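Local coordinates for putative sugar ABC transport system, substrate-binding protein (Bordetella parapertussis, PDB 5IX8) that probably binds a sugar in the periplasm, as a substrate-binding protein that would deliver it to an ABC transporter, at residues Glu8-Arg13 with Ile261-Ile266; Gln14-Gly19 with Arg267-Leu272; Val79-Ala84 with Ile103-Pro108; Phe116-Asp121 with Pro287-Pro292. All blocks are in the same frame, centred on the assembly; numbering follows the deposited sequence.

Contact 1: residues Glu8-Arg13 with Ile261-Ile266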
loop_
_atom_site.group_PDB
_atom_site.type_symbol
_atom_site.label_atom_id
_atom_site.label_comp_id
_atom_site.label_asym_id
_atom_site.label_seq_id
_atom_site.Cartn_x
_atom_site.Cartn_y
_atom_site.Cartn_z
ATOM N N GLU A 8 -19.546 11.148 -5.385
ATOM C CA GLU A 8 -20.188 10.998 -6.688
ATOM C C GLU A 8 -19.167 11.295 -7.798
ATOM O O GLU A 8 -18.349 12.196 -7.647
ATOM C CB GLU A 8 -21.373 11.974 -6.761
ATOM C CG GLU A 8 -21.490 12.805 -7.970
ATOM C CD GLU A 8 -22.706 13.746 -7.973
ATOM O OE1 GLU A 8 -23.089 14.294 -6.897
ATOM O OE2 GLU A 8 -23.260 13.953 -9.074
ATOM N N PRO A 9 -19.128 10.529 -8.887
ATOM C CA PRO A 9 -18.160 10.850 -9.957
ATOM C C PRO A 9 -18.581 12.100 -10.714
ATOM O O PRO A 9 -19.742 12.233 -11.109
ATOM C CB PRO A 9 -18.200 9.618 -10.869
ATOM C CG PRO A 9 -19.532 9.044 -10.660
ATOM C CD PRO A 9 -19.992 9.390 -9.237
ATOM N N ILE A 10 -17.628 12.995 -10.970
ATOM C CA ILE A 10 -17.890 14.114 -11.850
ATOM C C ILE A 10 -16.820 14.159 -12.933
ATOM O O ILE A 10 -15.904 13.331 -12.981
ATOM C CB ILE A 10 -17.979 15.453 -11.099
ATOM C CG1 ILE A 10 -16.671 15.755 -10.372
ATOM C CG2 ILE A 10 -19.248 15.491 -10.165
ATOM C CD1 ILE A 10 -16.650 17.202 -9.862
ATOM N N VAL A 11 -16.953 15.146 -13.814
ATOM C CA VAL A 11 -16.110 15.282 -14.995
ATOM C C VAL A 11 -15.446 16.645 -14.978
ATOM O O VAL A 11 -16.105 17.651 -14.692
ATOM C CB VAL A 11 -16.963 15.118 -16.258
ATOM C CG1 VAL A 11 -16.101 15.283 -17.492
ATOM C CG2 VAL A 11 -17.670 13.773 -16.216
ATOM N N ALA A 12 -14.151 16.677 -15.289
ATOM C CA ALA A 12 -13.415 17.936 -15.337
ATOM C C ALA A 12 -13.940 18.774 -16.487
ATOM O O ALA A 12 -14.197 18.257 -17.586
ATOM C CB ALA A 12 -11.912 17.691 -15.522
ATOM N N ARG A 13 -14.150 20.057 -16.216
ATOM C CA ARG A 13 -14.422 21.027 -17.253
ATOM C C ARG A 13 -13.179 21.829 -17.605
ATOM O O ARG A 13 -12.947 22.113 -18.775
ATOM C CB ARG A 13 -15.588 21.942 -16.827
ATOM C CG ARG A 13 -16.939 21.202 -16.651
ATOM C CD ARG A 13 -17.296 20.366 -17.903
ATOM N NE ARG A 13 -18.702 19.947 -17.918
ATOM C CZ ARG A 13 -19.204 18.983 -17.138
ATOM N NH1 ARG A 13 -18.417 18.370 -16.249
ATOM N NH2 ARG A 13 -20.487 18.640 -17.226
ATOM N N ILE A 261 -8.223 9.509 -6.226
ATOM C CA ILE A 261 -7.272 10.588 -6.512
ATOM C C ILE A 261 -7.776 11.480 -7.643
ATOM O O ILE A 261 -7.704 12.715 -7.572
ATOM C CB ILE A 261 -5.886 9.980 -6.810
ATOM C CG1 ILE A 261 -5.255 9.529 -5.462
ATOM C CG2 ILE A 261 -5.008 10.976 -7.548
ATOM C CD1 ILE A 261 -4.102 8.544 -5.627
ATOM N N VAL A 262 -8.299 10.875 -8.704
ATOM C CA VAL A 262 -8.826 11.664 -9.819
ATOM C C VAL A 262 -10.026 12.499 -9.377
ATOM O O VAL A 262 -10.136 13.699 -9.701
ATOM C CB VAL A 262 -9.183 10.737 -10.996
ATOM C CG1 VAL A 262 -9.932 11.500 -12.094
ATOM C CG2 VAL A 262 -7.907 10.109 -11.544
ATOM N N GLN A 263 -10.966 11.875 -8.650
ATOM C CA GLN A 263 -12.172 12.610 -8.266
ATOM C C GLN A 263 -11.859 13.741 -7.287
ATOM O O GLN A 263 -12.502 14.807 -7.331
ATOM C CB GLN A 263 -13.210 11.650 -7.675
ATOM C CG GLN A 263 -13.792 10.720 -8.757
ATOM C CD GLN A 263 -14.622 11.504 -9.765
ATOM O OE1 GLN A 263 -15.167 12.549 -9.433
ATOM N NE2 GLN A 263 -14.701 11.020 -11.002
ATOM N N TYR A 264 -10.885 13.527 -6.394
ATOM C CA TYR A 264 -10.476 14.581 -5.471
ATOM C C TYR A 264 -9.744 15.693 -6.210
ATOM O O TYR A 264 -9.954 16.890 -5.916
ATOM C CB TYR A 264 -9.565 14.014 -4.361
ATOM C CG TYR A 264 -10.262 13.341 -3.187
ATOM C CD1 TYR A 264 -11.150 12.269 -3.380
ATOM C CD2 TYR A 264 -10.022 13.782 -1.881
ATOM C CE1 TYR A 264 -11.787 11.679 -2.309
ATOM C CE2 TYR A 264 -10.649 13.190 -0.779
ATOM C CZ TYR A 264 -11.528 12.147 -0.998
ATOM O OH TYR A 264 -12.147 11.560 0.083
ATOM N N ALA A 265 -8.867 15.316 -7.159
ATOM C CA ALA A 265 -8.101 16.325 -7.901
ATOM C C ALA A 265 -9.022 17.251 -8.702
ATOM O O ALA A 265 -8.774 18.470 -8.769
ATOM C CB ALA A 265 -7.078 15.659 -8.832
ATOM N N ILE A 266 -10.074 16.702 -9.333
ATOM C CA ILE A 266 -10.972 17.567 -10.112
ATOM C C ILE A 266 -11.603 18.605 -9.210
ATOM O O ILE A 266 -11.696 19.796 -9.562
ATOM C CB ILE A 266 -12.062 16.746 -10.819
ATOM C CG1 ILE A 266 -11.463 15.824 -11.876
ATOM C CG2 ILE A 266 -13.086 17.668 -11.482
ATOM C CD1 ILE A 266 -12.432 14.731 -12.343
HETATM O O HOH W 1 -16.285 10.570 -13.460
#
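The stretch from Pro-9 to Ala-12 runs past helix 254-270 as extended chain without regular structure, coming to 6.5 Å between the CA atoms of Pro-9 and Gln-263 and to 5.8 Å between those of Ala-12 and Ile-266. What ties the two together is the amide of Gln-263, which grips both backbone polar groups of Ile-10. Its OE1 takes the N-H of Ile-10 in a nearly straight bond (Ile-10 N to Gln-263 OE1 2.9 Å, 169° at the hydrogen), the donor lying 28° off the carbonyl plane. Its NE2 gives a longer bond to Ile-10 O, 3.3 Å away, arriving in the carbonyl plane on a lone pair. The bend at chi2 of Gln-263 (-67°) folds the amide back to face the loop. Water 1 also bridges the pair: it donates to Ile-10 O and weakly accepts from Gln-263 NE2. Glu-40 and Arg-267 add second partners to the same amide, at NE2 and OE1 respectively, so its orientation is well fixed.

One turn further on, Ile-266 supplies the apolar half. Its CG2 branch lies 3.9 Å from Ile-10 CD1 and also reaches Ala-12 CA, while its CG1 approaches Ala-12 CB at 4.1 Å; the Ile-10 and Ile-266 side chains run antiparallel, flank to flank.

A side-chain amide pairing with the N-H and C=O of one extended residue imitates the bonding of a neighbouring strand. Here it fastens the N-terminal segment ahead of strand 17-22 to a helix of the periplasmic binding protein fold.

Contact 2: residues Gln14-Gly19 with Arg267-Leu272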
loop_
_atom_site.group_PDB
_atom_site.type_symbol
_atom_site.label_atom_id
_atom_site.label_comp_id
_atom_site.label_asym_id
_atom_site.label_seq_id
_atom_site.Cartn_x
_atom_site.Cartn_y
_atom_site.Cartn_z
ATOM N N GLN A 14 -12.365 22.179 -16.629
ATOM C CA GLN A 14 -11.069 22.827 -16.855
ATOM C C GLN A 14 -10.024 21.769 -17.222
ATOM O O GLN A 14 -10.017 20.682 -16.636
ATOM C CB GLN A 14 -10.605 23.582 -15.591
ATOM C CG GLN A 14 -11.561 24.661 -15.044
ATOM C CD GLN A 14 -11.113 25.274 -13.700
ATOM O OE1 GLN A 14 -9.954 25.147 -13.283
ATOM N NE2 GLN A 14 -12.049 25.942 -13.015
ATOM N N PRO A 15 -9.136 22.041 -18.179
ATOM C CA PRO A 15 -8.093 21.051 -18.503
ATOM C C PRO A 15 -7.304 20.676 -17.259
ATOM O O PRO A 15 -6.920 21.536 -16.459
ATOM C CB PRO A 15 -7.210 21.766 -19.529
ATOM C CG PRO A 15 -8.131 22.791 -20.159
ATOM C CD PRO A 15 -9.138 23.193 -19.098
ATOM N N LEU A 16 -7.077 19.381 -17.090
ATOM C CA LEU A 16 -6.433 18.866 -15.893
ATOM C C LEU A 16 -5.483 17.753 -16.299
ATOM O O LEU A 16 -5.921 16.719 -16.816
ATOM C CB LEU A 16 -7.481 18.368 -14.892
ATOM C CG LEU A 16 -7.028 18.211 -13.424
ATOM C CD1 LEU A 16 -8.232 17.971 -12.537
ATOM C CD2 LEU A 16 -5.939 17.097 -13.214
ATOM N N LYS A 17 -4.192 17.962 -16.072
ATOM C CA LYS A 17 -3.154 16.995 -16.433
ATOM C C LYS A 17 -2.472 16.459 -15.186
ATOM O O LYS A 17 -2.104 17.231 -14.286
ATOM C CB LYS A 17 -2.095 17.637 -17.351
ATOM C CG LYS A 17 -2.655 18.125 -18.682
ATOM C CD LYS A 17 -1.685 19.135 -19.372
ATOM C CE LYS A 17 -0.417 18.511 -19.850
ATOM N NZ LYS A 17 0.165 19.192 -21.082
ATOM N N LEU A 18 -2.305 15.146 -15.131
ATOM C CA LEU A 18 -1.613 14.486 -14.030
ATOM C C LEU A 18 -0.315 13.856 -14.512
ATOM O O LEU A 18 -0.272 13.258 -15.596
ATOM C CB LEU A 18 -2.465 13.366 -13.405
ATOM C CG LEU A 18 -3.861 13.717 -12.899
ATOM C CD1 LEU A 18 -4.644 12.431 -12.506
ATOM C CD2 LEU A 18 -3.723 14.611 -11.732
ATOM N N GLY A 19 0.716 13.921 -13.682
ATOM C CA GLY A 19 1.886 13.054 -13.826
ATOM C C GLY A 19 1.949 12.173 -12.595
ATOM O O GLY A 19 1.740 12.657 -11.490
ATOM N N ARG A 267 -12.046 18.170 -8.030
ATOM C CA ARG A 267 -12.677 19.086 -7.090
ATOM C C ARG A 267 -11.692 20.131 -6.611
ATOM O O ARG A 267 -12.018 21.324 -6.556
ATOM C CB ARG A 267 -13.265 18.283 -5.926
ATOM C CG ARG A 267 -14.524 17.546 -6.394
ATOM C CD ARG A 267 -14.925 16.519 -5.355
ATOM N NE ARG A 267 -16.261 16.005 -5.658
ATOM C CZ ARG A 267 -16.502 15.024 -6.511
ATOM N NH1 ARG A 267 -15.496 14.378 -7.126
ATOM N NH2 ARG A 267 -17.752 14.677 -6.711
ATOM N N GLU A 268 -10.482 19.708 -6.238
ATOM C CA GLU A 268 -9.483 20.680 -5.780
ATOM C C GLU A 268 -9.205 21.704 -6.871
ATOM O O GLU A 268 -9.194 22.917 -6.622
ATOM C CB GLU A 268 -8.199 19.953 -5.385
ATOM C CG GLU A 268 -7.380 20.649 -4.287
ATOM C CD GLU A 268 -6.514 21.794 -4.796
ATOM O OE1 GLU A 268 -6.153 21.812 -6.000
ATOM O OE2 GLU A 268 -6.178 22.686 -3.970
ATOM N N HIS A 269 -9.065 21.225 -8.102
ATOM C CA HIS A 269 -8.696 22.075 -9.227
ATOM C C HIS A 269 -9.768 23.106 -9.537
ATOM O O HIS A 269 -9.448 24.248 -9.910
ATOM C CB HIS A 269 -8.439 21.193 -10.442
ATOM C CG HIS A 269 -7.722 21.885 -11.553
ATOM N ND1 HIS A 269 -8.169 21.852 -12.851
ATOM C CD2 HIS A 269 -6.571 22.603 -11.566
ATOM C CE1 HIS A 269 -7.322 22.513 -13.626
ATOM N NE2 HIS A 269 -6.359 23.004 -12.867
ATOM N N GLU A 270 -11.042 22.728 -9.414
ATOM C CA GLU A 270 -12.138 23.615 -9.791
ATOM C C GLU A 270 -12.783 24.293 -8.595
ATOM O O GLU A 270 -13.826 24.943 -8.752
ATOM C CB GLU A 270 -13.175 22.827 -10.605
ATOM C CG GLU A 270 -12.525 22.227 -11.874
ATOM C CD GLU A 270 -13.500 21.675 -12.903
ATOM O OE1 GLU A 270 -14.722 21.878 -12.742
ATOM O OE2 GLU A 270 -13.012 21.064 -13.900
ATOM N N GLY A 271 -12.183 24.177 -7.411
ATOM C CA GLY A 271 -12.700 24.895 -6.251
ATOM C C GLY A 271 -14.022 24.363 -5.752
ATOM O O GLY A 271 -14.841 25.129 -5.213
ATOM N N LEU A 272 -14.250 23.089 -5.893
ATOM C CA LEU A 272 -15.481 22.455 -5.437
ATOM C C LEU A 272 -15.282 21.879 -4.044
ATOM O O LEU A 272 -14.141 21.642 -3.621
ATOM C CB LEU A 272 -15.877 21.345 -6.409
ATOM C CG LEU A 272 -15.953 21.765 -7.893
ATOM C CD1 LEU A 272 -16.245 20.557 -8.785
ATOM C CD2 LEU A 272 -16.961 22.878 -8.107
HETATM O O HOH W 2 -10.360 20.494 -13.938
#
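His-269 and Leu-16 both turn CG away from their own backbone N (chi1 -165° and -161°), which brings the imidazole against the leucine branch across the contact. Leu-16 CG sits 4.3 Å from the centroid of the His-269 ring in an off-centre CH-pi contact, and Leu-16 CD1 packs on His-269 CB. From the other side of the ring, Gln-14 OE1 comes over a face, 3.6 Å above the plane and displaced toward the rim, while Pro-15 O closely approaches CE1 obliquely.

The extended chain of Glu-270 runs past that of Gln-14 in the opposite direction, carboxylate and amide stacked only 11° from parallel. The Gln-14 side chain is split, however, so this stack and the cover over the ring describe one modelled conformer and are not firmly fixed. Glu-270 OE2 receives the N-H of Gln-14 at 3.0 Å, from above the carboxylate plane, and also the N-H of Arg-13. Water 2 donates to Glu-270 OE2 and to Gln-14 O and is hydrogen-bonded to His-269 ND1 in the ring plane.

The helix ends here in a Schellman motif at Gly-271. Strand 17-22 follows Gln-14, lying between strands 47-53 and 77-80, and Leu-16 also touches Ile-266 and Tyr-77.

Contact 3: residues Val79-Ala84 with Ile103-Pro108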
loop_
_atom_site.group_PDB
_atom_site.type_symbol
_atom_site.label_atom_id
_atom_site.label_comp_id
_atom_site.label_asym_id
_atom_site.label_seq_id
_atom_site.Cartn_x
_atom_site.Cartn_y
_atom_site.Cartn_z
ATOM N N VAL A 79 1.354 13.004 -8.810
ATOM C CA VAL A 79 0.862 11.972 -7.901
ATOM C C VAL A 79 2.050 11.095 -7.531
ATOM O O VAL A 79 2.738 10.592 -8.418
ATOM C CB VAL A 79 -0.251 11.138 -8.561
ATOM C CG1 VAL A 79 -0.735 10.016 -7.620
ATOM C CG2 VAL A 79 -1.391 12.041 -9.016
ATOM N N LEU A 80 2.302 10.927 -6.232
ATOM C CA LEU A 80 3.563 10.391 -5.742
ATOM C C LEU A 80 3.315 9.244 -4.768
ATOM O O LEU A 80 2.637 9.431 -3.755
ATOM C CB LEU A 80 4.367 11.497 -5.041
ATOM C CG LEU A 80 5.600 11.024 -4.279
ATOM C CD1 LEU A 80 6.604 10.373 -5.264
ATOM C CD2 LEU A 80 6.198 12.228 -3.496
ATOM N N SER A 81 3.874 8.071 -5.076
ATOM C CA SER A 81 4.124 7.008 -4.097
ATOM C C SER A 81 5.630 6.910 -3.952
ATOM O O SER A 81 6.294 6.456 -4.892
ATOM C CB SER A 81 3.554 5.666 -4.557
ATOM O OG SER A 81 2.159 5.719 -4.760
ATOM N N PRO A 82 6.213 7.310 -2.825
ATOM C CA PRO A 82 7.665 7.533 -2.784
ATOM C C PRO A 82 8.473 6.273 -2.505
ATOM O O PRO A 82 8.037 5.350 -1.818
ATOM C CB PRO A 82 7.817 8.540 -1.632
ATOM C CG PRO A 82 6.724 8.109 -0.668
ATOM C CD PRO A 82 5.549 7.700 -1.564
ATOM N N ALA A 83 9.692 6.268 -3.028
ATOM C CA ALA A 83 10.617 5.157 -2.816
ATOM C C ALA A 83 11.314 5.210 -1.459
ATOM O O ALA A 83 12.077 4.296 -1.125
ATOM C CB ALA A 83 11.663 5.123 -3.925
ATOM N N ALA A 84 11.103 6.268 -0.700
ATOM C CA ALA A 84 11.575 6.378 0.670
ATOM C C ALA A 84 10.669 7.376 1.358
ATOM O O ALA A 84 10.061 8.228 0.703
ATOM C CB ALA A 84 13.019 6.873 0.750
ATOM N N ILE A 103 0.026 15.157 -4.872
ATOM C CA ILE A 103 -0.933 14.291 -4.200
ATOM C C ILE A 103 -0.201 13.037 -3.757
ATOM O O ILE A 103 0.464 12.379 -4.569
ATOM C CB ILE A 103 -2.106 13.934 -5.133
ATOM C CG1 ILE A 103 -2.825 15.222 -5.579
ATOM C CG2 ILE A 103 -3.077 12.918 -4.464
ATOM C CD1 ILE A 103 -3.803 15.016 -6.785
ATOM N N SER A 104 -0.364 12.679 -2.491
ATOM C CA SER A 104 0.213 11.447 -1.947
ATOM C C SER A 104 -0.702 10.276 -2.259
ATOM O O SER A 104 -1.911 10.355 -2.004
ATOM C CB SER A 104 0.369 11.608 -0.425
ATOM O OG SER A 104 0.601 10.375 0.246
ATOM N N ALA A 105 -0.144 9.187 -2.821
ATOM C CA ALA A 105 -0.936 8.011 -3.179
ATOM C C ALA A 105 -0.459 6.774 -2.436
ATOM O O ALA A 105 0.729 6.429 -2.495
ATOM C CB ALA A 105 -0.863 7.769 -4.686
ATOM N N GLY A 106 -1.394 6.091 -1.750
ATOM C CA GLY A 106 -1.173 4.747 -1.228
ATOM C C GLY A 106 -0.371 4.610 0.054
ATOM O O GLY A 106 -0.724 3.804 0.916
ATOM N N ILE A 107 0.725 5.350 0.173
ATOM C CA ILE A 107 1.619 5.242 1.330
ATOM C C ILE A 107 2.063 6.632 1.761
ATOM O O ILE A 107 2.097 7.573 0.957
ATOM C CB ILE A 107 2.850 4.379 1.002
ATOM C CG1 ILE A 107 3.366 4.737 -0.411
ATOM C CG2 ILE A 107 2.468 2.886 1.090
ATOM C CD1 ILE A 107 4.815 4.364 -0.622
ATOM N N PRO A 108 2.405 6.793 3.052
ATOM C CA PRO A 108 2.773 8.123 3.563
ATOM C C PRO A 108 4.083 8.642 2.968
ATOM O O PRO A 108 5.007 7.876 2.672
ATOM C CB PRO A 108 2.966 7.893 5.066
ATOM C CG PRO A 108 2.367 6.600 5.376
ATOM C CD PRO A 108 2.387 5.772 4.115
HETATM O O HOH W 3 2.770 9.440 -0.810
#
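Val-79 CG1 and Ala-105 CB meet at 3.7 Å in the apolar centre, on the sheet face that also carries Ile-103, where Ile-261 of helix 254-270 packs on all three. A second apolar patch lies beyond the strand ends: Ile-107 CD1 approaches Pro-82 CD at 3.5 Å, the two side chains lying alongside each other and pointing opposite ways. With chi1 of 42°, CG1 of Ile-107 lies between its backbone N and carbonyl carbon, and this swings CD1 over to the proline.

Between the patches the strands pair in parallel. Leu-80 N donates to Ile-103 O, and Leu-80 O accepts from Ala-105 N, both at 2.9 Å between the named atoms. Next along, a side chain joins in: the hydroxyl of Ser-81 donates to Ala-105 O at 2.8 Å from OG, meeting it from above the carbonyl plane. Water 3 closes the polar edge. It donates to Leu-80 O and to Ile-107 O, and accepts from Ser-104 OG at 2.6 Å; that hydroxyl is also bonded to Tyr-286.

Strands 77-80 and 101-105 belong to one beta-alpha-beta unit with helix 89-97. Every touching residue is buried, and these carbonyls find their partners within the protein and its bound water: the serine hydroxyl and the water add to the backbone bonds on Ala-105 O and Leu-80 O, and the water also serves Ile-107 O.

Contact 4: residues Phe116-Asp121 with Pro287-Pro292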
loop_
_atom_site.group_PDB
_atom_site.type_symbol
_atom_site.label_atom_id
_atom_site.label_comp_id
_atom_site.label_asym_id
_atom_site.label_seq_id
_atom_site.Cartn_x
_atom_site.Cartn_y
_atom_site.Cartn_z
ATOM N N PHE A 116 -2.819 16.899 -0.622
ATOM C CA PHE A 116 -3.638 15.927 0.097
ATOM C C PHE A 116 -3.181 14.544 -0.329
ATOM O O PHE A 116 -2.390 14.385 -1.262
ATOM C CB PHE A 116 -5.156 16.095 -0.161
ATOM C CG PHE A 116 -5.563 15.849 -1.593
ATOM C CD1 PHE A 116 -5.534 16.883 -2.524
ATOM C CD2 PHE A 116 -5.918 14.577 -2.020
ATOM C CE1 PHE A 116 -5.896 16.645 -3.863
ATOM C CE2 PHE A 116 -6.314 14.348 -3.330
ATOM C CZ PHE A 116 -6.282 15.370 -4.260
ATOM N N GLY A 117 -3.691 13.538 0.374
ATOM C CA GLY A 117 -3.366 12.166 0.067
ATOM C C GLY A 117 -4.599 11.282 0.047
ATOM O O GLY A 117 -5.653 11.622 0.588
ATOM N N VAL A 118 -4.452 10.133 -0.609
ATOM C CA VAL A 118 -5.457 9.079 -0.573
ATOM C C VAL A 118 -4.688 7.813 -0.288
ATOM O O VAL A 118 -3.840 7.415 -1.098
ATOM C CB VAL A 118 -6.235 8.941 -1.897
ATOM C CG1 VAL A 118 -7.183 7.766 -1.799
ATOM C CG2 VAL A 118 -7.015 10.230 -2.243
ATOM N N LEU A 119 -4.950 7.196 0.863
ATOM C CA LEU A 119 -4.165 6.005 1.216
ATOM C C LEU A 119 -4.990 5.154 2.170
ATOM O O LEU A 119 -6.200 5.034 1.978
ATOM C CB LEU A 119 -2.786 6.408 1.772
ATOM C CG LEU A 119 -2.665 7.359 2.981
ATOM C CD1 LEU A 119 -1.309 7.105 3.653
ATOM C CD2 LEU A 119 -2.750 8.830 2.603
ATOM N N GLN A 120 -4.327 4.458 3.092
ATOM C CA GLN A 120 -4.995 3.734 4.167
ATOM C C GLN A 120 -4.190 3.920 5.437
ATOM O O GLN A 120 -3.054 4.403 5.407
ATOM C CB GLN A 120 -5.144 2.234 3.881
ATOM C CG GLN A 120 -6.237 1.869 2.901
ATOM C CD GLN A 120 -6.403 0.361 2.757
ATOM O OE1 GLN A 120 -5.436 -0.355 2.590
ATOM N NE2 GLN A 120 -7.624 -0.115 2.847
ATOM N N ASP A 121 -4.783 3.507 6.557
ATOM C CA ASP A 121 -4.167 3.654 7.873
ATOM C C ASP A 121 -3.255 2.452 8.106
ATOM O O ASP A 121 -3.725 1.361 8.425
ATOM C CB ASP A 121 -5.264 3.734 8.934
ATOM C CG ASP A 121 -4.743 4.023 10.310
ATOM O OD1 ASP A 121 -3.580 3.678 10.614
ATOM O OD2 ASP A 121 -5.519 4.607 11.107
ATOM N N PRO A 287 -3.690 16.612 4.875
ATOM C CA PRO A 287 -5.058 16.072 4.824
ATOM C C PRO A 287 -5.102 14.850 3.929
ATOM O O PRO A 287 -4.455 14.821 2.887
ATOM C CB PRO A 287 -5.863 17.216 4.208
ATOM C CG PRO A 287 -5.013 18.440 4.441
ATOM C CD PRO A 287 -3.610 17.972 4.304
ATOM N N HIS A 288 -5.851 13.823 4.345
ATOM C CA HIS A 288 -5.777 12.591 3.574
ATOM C C HIS A 288 -7.017 11.758 3.826
ATOM O O HIS A 288 -7.591 11.790 4.924
ATOM C CB HIS A 288 -4.521 11.780 3.926
ATOM C CG HIS A 288 -4.428 11.380 5.357
ATOM N ND1 HIS A 288 -4.048 12.261 6.354
ATOM C CD2 HIS A 288 -4.631 10.181 5.965
ATOM C CE1 HIS A 288 -4.049 11.624 7.518
ATOM N NE2 HIS A 288 -4.412 10.368 7.313
ATOM N N PHE A 289 -7.435 11.021 2.792
ATOM C CA PHE A 289 -8.523 10.062 2.929
ATOM C C PHE A 289 -7.927 8.694 3.158
ATOM O O PHE A 289 -7.015 8.288 2.427
ATOM C CB PHE A 289 -9.414 10.018 1.682
ATOM C CG PHE A 289 -10.569 9.054 1.810
ATOM C CD1 PHE A 289 -11.668 9.373 2.604
ATOM C CD2 PHE A 289 -10.546 7.820 1.151
ATOM C CE1 PHE A 289 -12.724 8.483 2.741
ATOM C CE2 PHE A 289 -11.589 6.911 1.294
ATOM C CZ PHE A 289 -12.687 7.245 2.090
ATOM N N ASN A 290 -8.459 7.974 4.138
ATOM C CA ASN A 290 -8.050 6.592 4.381
ATOM C C ASN A 290 -9.169 5.678 3.928
ATOM O O ASN A 290 -10.263 5.743 4.488
ATOM C CB ASN A 290 -7.778 6.338 5.866
ATOM C CG ASN A 290 -6.438 6.927 6.347
ATOM O OD1 ASN A 290 -5.441 6.865 5.658
ATOM N ND2 ASN A 290 -6.435 7.501 7.545
ATOM N N VAL A 291 -8.895 4.812 2.953
ATOM C CA VAL A 291 -9.910 3.842 2.526
ATOM C C VAL A 291 -10.130 2.840 3.651
ATOM O O VAL A 291 -9.157 2.332 4.214
ATOM C CB VAL A 291 -9.480 3.128 1.246
ATOM C CG1 VAL A 291 -10.559 2.105 0.856
ATOM C CG2 VAL A 291 -9.233 4.125 0.087
ATOM N N PRO A 292 -11.365 2.512 4.009
ATOM C CA PRO A 292 -11.566 1.571 5.118
ATOM C C PRO A 292 -10.921 0.222 4.838
ATOM O O PRO A 292 -10.791 -0.213 3.689
ATOM C CB PRO A 292 -13.092 1.464 5.224
ATOM C CG PRO A 292 -13.581 2.797 4.755
ATOM C CD PRO A 292 -12.596 3.264 3.690
HETATM O O HOH W 4 -7.682 3.002 6.367
#
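The outer edge of the six-stranded parallel sheet is built here, where strand 288-290, the outermost, lies alongside strand 116-119 with their directions 11° apart. Gly-117 N donates to Pro-287 O, and Gly-117 O accepts from Phe-289 N. Further along, Leu-119 N reaches Phe-289 O at 2.8 Å, nearly along the C=O axis and almost straight (173° at the hydrogen), and Leu-119 O takes the N-H of Val-291. CA-H groups add to this, as where His-288 CA lies 3.1 Å from Gly-117 O.

On one face, Leu-119 CD2 lies across His-288 CB at 3.7 Å. With chi1 of 56°, CG of Leu-119 stands between its own N and carbonyl carbon, and the side chain runs beside Asn-290, pointing the same way. His-288 ND1 is bonded to Tyr-286 O. On the other face Val-118 CG1 meets the edge of the Phe-289 ring at 4.5 Å from CD2, under helix 254-270, whose Ile-261 touches the valine and whose Leu-260 and Tyr-264 touch the phenylalanine.

Past the strands, Gln-120 is split; in the modelled conformer its extended chain carries NE2 to Val-291 O, 3.2 Å away and from above the carbonyl plane, with a weak second bond to Pro-292 O. Water 4 joins Asp-121 N to the same Val-291 O, and Asp-121 caps helix 122-135 through Leu-124 N. Backbone pairing thus carries the strands, while the water at Asp-121 and, in that conformer, the Gln-120 amide extend the join to the start of helix 122-135.

How the contacts relate
From the N terminus, the chain first runs along helix 254-270 at contact 1 and then, without a break, at contact 2, so both close loops of nearly 250 residues whose segments alternate. Contact 3 is a short-range closure, lying wholly within those two long loops and joining successive strands of the sheet. Contact 4 opens after contact 3 has closed, and its second strand follows helix 254-270, so it crosses contacts 1 and 2. Strand 17-22 pairs with 77-80 through Gly-19 and Val-79, and strand 101-105 with 116-119, making contacts 2, 3 and 4 parts of one sheet. Ile-261 and Tyr-264 of contact 1 pack that helix against it.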